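Local coordinates for MarR family transcriptional regulator (PDB 5HLI), which probably regulates transcription as a dimeric, DNA-binding sensor of oxidation, whose subunits become linked by disulfide bonds, at residues 15-18 with 19-23; 77-80 with 81-84. The protein carries 1 engineered substitution. One frame throughout, in Å; residues are numbered along the deposited sequence.

Interaction 1 (15-18 with 19-23); sequences LCFS and AYNVS
Ala19 N donates to Leu15 O at 2.9 Å, and Ser18 OG reaches the same carbonyl oxygen, Leu15 O, at 3.1 Å. Both donors approach from one face of the carbonyl plane, the hydroxyl at a C=O...O angle of only 114° and well above it. A chi1 of 65° turns the Ser18 hydroxyl back toward this oxygen. The helical ladder continues with Tyr20 N to Cys16 O, 2.9 Å, Asn21 N to Phe17 O and Val22 N to Ser18 O. These i to i+4 bonds show an unbroken turn of helix 2-36, at the dimer interface of a MarR-type regulator. Cys16 SG forms a disulfide with Cys119 of the second subunit, and Tyr20 meets the rings of Phe26, Tyr30 and Tyr41 of that subunit. Where Phe17 packs on Leu45 and Asn21 on Tyr41 of that subunit, the Asn21 amide sits over one face of the Phe17 ring, offset toward its rim. Asn21 ND2 is the touching atom, 3.2 Å from Phe17 CZ, and the amide and ring planes are inclined by 62°. Ala19 packs instead on Leu139 and Val22 on Phe136 of helix 126-147, with Val22 CG1 lying 3.3 Å from Ser18 O.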
ATOM      1  N   LEU A  15      -3.781  -6.800 -13.062  1.00 48.16           N
ATOM      2  CA  LEU A  15      -4.073  -7.395 -11.761  1.00 49.55           C
ATOM      3  C   LEU A  15      -3.251  -6.737 -10.658  1.00 48.89           C
ATOM      4  O   LEU A  15      -3.755  -6.514  -9.552  1.00 43.56           O
ATOM      5  CB  LEU A  15      -3.818  -8.904 -11.793  1.00 46.27           C
ATOM      6  CG  LEU A  15      -4.127  -9.643 -10.484  1.00 52.87           C
ATOM      7  CD1 LEU A  15      -5.519  -9.293  -9.976  1.00 46.27           C
ATOM      8  CD2 LEU A  15      -3.992 -11.148 -10.651  1.00 53.02           C
ATOM      9  N   CYS A  16      -1.987  -6.415 -10.943  1.00 43.29           N
ATOM     10  CA  CYS A  16      -1.164  -5.724  -9.957  1.00 49.23           C
ATOM     11  C   CYS A  16      -1.629  -4.289  -9.752  1.00 43.64           C
ATOM     12  O   CYS A  16      -1.536  -3.761  -8.637  1.00 37.87           O
ATOM     13  CB  CYS A  16       0.304  -5.756 -10.385  1.00 35.38           C
ATOM     14  SG  CYS A  16       1.019  -7.418 -10.458  1.00 42.79           S
ATOM     15  N   PHE A  17      -2.133  -3.649 -10.809  1.00 38.72           N
ATOM     16  CA  PHE A  17      -2.676  -2.299 -10.689  1.00 46.24           C
ATOM     17  C   PHE A  17      -3.851  -2.263  -9.719  1.00 41.77           C
ATOM     18  O   PHE A  17      -3.922  -1.393  -8.842  1.00 40.24           O
ATOM     19  CB  PHE A  17      -3.088  -1.790 -12.074  1.00 50.81           C
ATOM     20  CG  PHE A  17      -4.131  -0.708 -12.048  1.00 46.13           C
ATOM     21  CD1 PHE A  17      -3.772   0.617 -11.875  1.00 47.98           C
ATOM     22  CD2 PHE A  17      -5.470  -1.016 -12.226  1.00 48.80           C
ATOM     23  CE1 PHE A  17      -4.731   1.612 -11.861  1.00 53.36           C
ATOM     24  CE2 PHE A  17      -6.433  -0.027 -12.212  1.00 52.35           C
ATOM     25  CZ  PHE A  17      -6.064   1.290 -12.031  1.00 54.76           C
ATOM     26  N   SER A  18      -4.786  -3.203  -9.863  1.00 39.27           N
ATOM     27  CA  SER A  18      -5.961  -3.218  -9.000  1.00 44.18           C
ATOM     28  C   SER A  18      -5.639  -3.719  -7.599  1.00 39.62           C
ATOM     29  O   SER A  18      -6.243  -3.248  -6.629  1.00 40.94           O
ATOM     30  CB  SER A  18      -7.063  -4.075  -9.624  1.00 48.45           C
ATOM     31  OG  SER A  18      -6.676  -5.434  -9.692  1.00 53.59           O
ATOM     32  N   ALA A  19      -4.706  -4.663  -7.471  1.00 34.79           N
ATOM     33  CA  ALA A  19      -4.293  -5.112  -6.146  1.00 37.95           C
ATOM     34  C   ALA A  19      -3.603  -3.992  -5.380  1.00 33.59           C
ATOM     35  O   ALA A  19      -3.814  -3.832  -4.172  1.00 33.36           O
ATOM     36  CB  ALA A  19      -3.378  -6.332  -6.261  1.00 34.08           C
ATOM     37  N   TYR A  20      -2.771  -3.206  -6.066  1.00 30.77           N
ATOM     38  CA  TYR A  20      -2.140  -2.058  -5.426  1.00 32.55           C
ATOM     39  C   TYR A  20      -3.183  -1.035  -4.999  1.00 32.39           C
ATOM     40  O   TYR A  20      -3.147  -0.527  -3.872  1.00 28.75           O
ATOM     41  CB  TYR A  20      -1.122  -1.425  -6.376  1.00 31.17           C
ATOM     42  CG  TYR A  20      -0.306  -0.302  -5.771  1.00 30.85           C
ATOM     43  CD1 TYR A  20      -0.110  -0.213  -4.399  1.00 28.26           C
ATOM     44  CD2 TYR A  20       0.269   0.671  -6.577  1.00 32.41           C
ATOM     45  CE1 TYR A  20       0.639   0.807  -3.849  1.00 28.00           C
ATOM     46  CE2 TYR A  20       1.018   1.699  -6.035  1.00 32.64           C
ATOM     47  CZ  TYR A  20       1.199   1.762  -4.670  1.00 32.06           C
ATOM     48  OH  TYR A  20       1.943   2.781  -4.122  1.00 32.02           O
ATOM     49  N   ASN A  21      -4.128  -0.727  -5.890  1.00 32.60           N
ATOM     50  CA  ASN A  21      -5.114   0.307  -5.597  1.00 33.12           C
ATOM     51  C   ASN A  21      -5.981  -0.068  -4.401  1.00 31.18           C
ATOM     52  O   ASN A  21      -6.342   0.797  -3.595  1.00 34.43           O
ATOM     53  CB  ASN A  21      -5.976   0.575  -6.831  1.00 40.72           C
ATOM     54  CG  ASN A  21      -5.319   1.542  -7.799  1.00 43.12           C
ATOM     55  OD1 ASN A  21      -4.181   1.967  -7.596  1.00 48.85           O
ATOM     56  ND2 ASN A  21      -6.036   1.898  -8.858  1.00 52.87           N
ATOM     57  N   VAL A  22      -6.321  -1.350  -4.260  1.00 31.38           N
ATOM     58  CA  VAL A  22      -7.107  -1.749  -3.098  1.00 38.05           C
ATOM     59  C   VAL A  22      -6.233  -1.826  -1.848  1.00 31.70           C
ATOM     60  O   VAL A  22      -6.702  -1.533  -0.742  1.00 29.28           O
ATOM     61  CB  VAL A  22      -7.846  -3.076  -3.362  1.00 40.99           C
ATOM     62  CG1 VAL A  22      -6.876  -4.216  -3.570  1.00 39.55           C
ATOM     63  CG2 VAL A  22      -8.801  -3.393  -2.219  1.00 48.59           C
ATOM     64  N   SER A  23      -4.954  -2.192  -1.993  1.00 28.38           N
ATOM     65  CA  SER A  23      -4.066  -2.197  -0.836  1.00 25.56           C
ATOM     66  C   SER A  23      -3.877  -0.792  -0.278  1.00 28.33           C
ATOM     67  O   SER A  23      -3.726  -0.624   0.936  1.00 29.36           O
ATOM     68  CB  SER A  23      -2.713  -2.813  -1.201  1.00 26.10           C
ATOM     69  OG  SER A  23      -1.928  -1.916  -1.969  1.00 29.88           O
TER

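Interaction 2 (77-80 with 81-84); sequences KRLE and QSGW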
ATOM      1  N   LYS A  77       9.770   5.968  24.191  1.00 20.83           N
ATOM      2  CA  LYS A  77       9.490   7.121  25.040  1.00 21.67           C
ATOM      3  C   LYS A  77       8.104   7.684  24.757  1.00 22.82           C
ATOM      4  O   LYS A  77       7.367   8.036  25.687  1.00 22.76           O
ATOM      5  CB  LYS A  77      10.554   8.199  24.840  1.00 21.05           C
ATOM      6  CG  LYS A  77      11.897   7.889  25.480  1.00 21.76           C
ATOM      7  CD  LYS A  77      12.851   9.059  25.312  1.00 27.99           C
ATOM      8  CE  LYS A  77      14.183   8.797  25.996  1.00 32.46           C
ATOM      9  NZ  LYS A  77      15.115   9.943  25.812  1.00 38.28           N
ATOM     10  N   ARG A  78       7.726   7.769  23.478  1.00 22.64           N
ATOM     11  CA  ARG A  78       6.401   8.271  23.130  1.00 20.25           C
ATOM     12  C   ARG A  78       5.307   7.322  23.604  1.00 24.48           C
ATOM     13  O   ARG A  78       4.259   7.765  24.089  1.00 26.31           O
ATOM     14  CB  ARG A  78       6.304   8.499  21.620  1.00 20.19           C
ATOM     15  CG  ARG A  78       4.916   8.910  21.139  1.00 24.69           C
ATOM     16  CD  ARG A  78       4.416  10.167  21.856  1.00 25.98           C
ATOM     17  NE  ARG A  78       3.039  10.497  21.489  1.00 27.10           N
ATOM     18  CZ  ARG A  78       2.314  11.449  22.072  1.00 32.76           C
ATOM     19  NH1 ARG A  78       2.833  12.177  23.050  1.00 25.08           N
ATOM     20  NH2 ARG A  78       1.069  11.675  21.673  1.00 29.53           N
ATOM     21  N   LEU A  79       5.530   6.012  23.473  1.00 19.52           N
ATOM     22  CA  LEU A  79       4.545   5.054  23.960  1.00 21.96           C
ATOM     23  C   LEU A  79       4.425   5.095  25.477  1.00 22.69           C
ATOM     24  O   LEU A  79       3.350   4.817  26.019  1.00 24.96           O
ATOM     25  CB  LEU A  79       4.901   3.645  23.484  1.00 20.48           C
ATOM     26  CG  LEU A  79       4.604   3.366  22.010  1.00 22.15           C
ATOM     27  CD1 LEU A  79       5.128   1.999  21.597  1.00 21.40           C
ATOM     28  CD2 LEU A  79       3.106   3.471  21.744  1.00 20.66           C
ATOM     29  N   GLU A  80       5.507   5.441  26.180  1.00 21.70           N
ATOM     30  CA  GLU A  80       5.412   5.600  27.628  1.00 23.15           C
ATOM     31  C   GLU A  80       4.692   6.893  27.989  1.00 26.05           C
ATOM     32  O   GLU A  80       3.844   6.906  28.889  1.00 23.58           O
ATOM     33  CB  GLU A  80       6.804   5.568  28.260  1.00 21.63           C
ATOM     34  CG  GLU A  80       6.811   5.932  29.741  1.00 25.01           C
ATOM     35  CD  GLU A  80       8.197   5.883  30.356  1.00 31.00           C
ATOM     36  OE1 GLU A  80       8.378   5.156  31.357  1.00 32.72           O
ATOM     37  OE2 GLU A  80       9.107   6.567  29.840  1.00 26.62           O
ATOM     38  N   GLN A  81       5.017   7.989  27.298  1.00 24.15           N
ATOM     39  CA  GLN A  81       4.363   9.262  27.576  1.00 30.85           C
ATOM     40  C   GLN A  81       2.866   9.198  27.309  1.00 29.81           C
ATOM     41  O   GLN A  81       2.086   9.864  27.998  1.00 27.97           O
ATOM     42  CB  GLN A  81       5.003  10.376  26.745  1.00 27.00           C
ATOM     43  CG  GLN A  81       6.411  10.757  27.182  1.00 36.91           C
ATOM     44  CD  GLN A  81       6.453  11.326  28.588  1.00 45.24           C
ATOM     45  OE1 GLN A  81       5.625  12.160  28.958  1.00 49.59           O
ATOM     46  NE2 GLN A  81       7.423  10.881  29.381  1.00 46.96           N
ATOM     47  N   SER A  82       2.443   8.405  26.328  1.00 25.67           N
ATOM     48  CA  SER A  82       1.033   8.296  25.977  1.00 26.35           C
ATOM     49  C   SER A  82       0.336   7.143  26.687  1.00 28.32           C
ATOM     50  O   SER A  82      -0.801   6.816  26.336  1.00 27.10           O
ATOM     51  CB  SER A  82       0.873   8.160  24.458  1.00 27.86           C
ATOM     52  OG  SER A  82       1.680   7.119  23.945  1.00 25.51           O
ATOM     53  N   GLY A  83       0.992   6.517  27.661  1.00 23.78           N
ATOM     54  CA  GLY A  83       0.329   5.581  28.548  1.00 24.17           C
ATOM     55  C   GLY A  83       0.215   4.155  28.061  1.00 25.87           C
ATOM     56  O   GLY A  83      -0.618   3.409  28.587  1.00 20.81           O
ATOM     57  N   TRP A  84       1.028   3.742  27.086  1.00 25.42           N
ATOM     58  CA  TRP A  84       0.940   2.385  26.555  1.00 21.43           C
ATOM     59  C   TRP A  84       1.905   1.417  27.228  1.00 24.09           C
ATOM     60  O   TRP A  84       1.561   0.249  27.442  1.00 21.50           O
ATOM     61  CB  TRP A  84       1.208   2.386  25.048  1.00 22.29           C
ATOM     62  CG  TRP A  84       0.157   3.064  24.230  1.00 18.72           C
ATOM     63  CD1 TRP A  84       0.065   4.396  23.953  1.00 22.30           C
ATOM     64  CD2 TRP A  84      -0.937   2.438  23.553  1.00 18.37           C
ATOM     65  NE1 TRP A  84      -1.028   4.641  23.155  1.00 21.83           N
ATOM     66  CE2 TRP A  84      -1.657   3.451  22.894  1.00 19.71           C
ATOM     67  CE3 TRP A  84      -1.380   1.115  23.445  1.00 20.33           C
ATOM     68  CZ2 TRP A  84      -2.795   3.187  22.139  1.00 21.62           C
ATOM     69  CZ3 TRP A  84      -2.506   0.855  22.691  1.00 23.01           C
ATOM     70  CH2 TRP A  84      -3.203   1.884  22.050  1.00 21.58           C
TER
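Ser82 CB lies over the centre of one face of the Arg78 guanidinium, 4.3 Å from Arg78 CZ. The second flat group, the Trp84 indole, has Leu79 O and Ser82 CB at its edge, in the ring plane, while the Leu79 methyl CD2 comes at it obliquely. That methyl makes an off-centre CH-pi contact: Leu79 CD2 is 4.2 Å from the centroid of the Trp84 five-membered ring and 30° off its normal. A Trp84 chi1 of -68° sets CG beside the backbone N, close to where that N donates to Leu79 O at 2.8 Å. Together with Gly83 N to Glu80 O, 3.1 Å, this bond defines a Schellman motif closing helix 69-81, with Gly83 as the C-prime residue at a phi of 85°. By its place in the winged helix-turn-helix fold, helix 69-81 is probably the DNA-recognition helix, and the chain leaves it for the wing strand 85-89. Just before the turn, Arg78 O is gripped twice, by Ser82 OG at 2.7 Å and Ser82 N at 3.0 Å, from opposite faces of its carbonyl plane. Outside the turn, Glu80 forms a salt bridge to Arg87 on strand 85-89, Gly83 O accepts from Thr102 and Asn104, and Leu79 and Trp84 pack against Val46 and Leu47 of helix 41-52, respectively.

Overall arrangement
Interaction 1 comes first along the chain, midway through helix 2-36, and interaction 2 follows at the junction of helix 69-81 with strand 85-89. Their centres are 35 Å apart, on opposite sides of the chain's centre, and their nearest atoms about 21 Å apart. They share no helix or strand: residues 15-23 pack on helix 126-147 and the second subunit, whereas residues 77-84 touch no other chain of the assembly and lie in the winged helix-turn-helix region. Helix 41-52 is a possible link: it packs against Leu79 and Trp84 in its own chain, its copy in the second subunit meets Phe17 and Tyr20, and changes at the disulfide could reach the DNA-binding region that way.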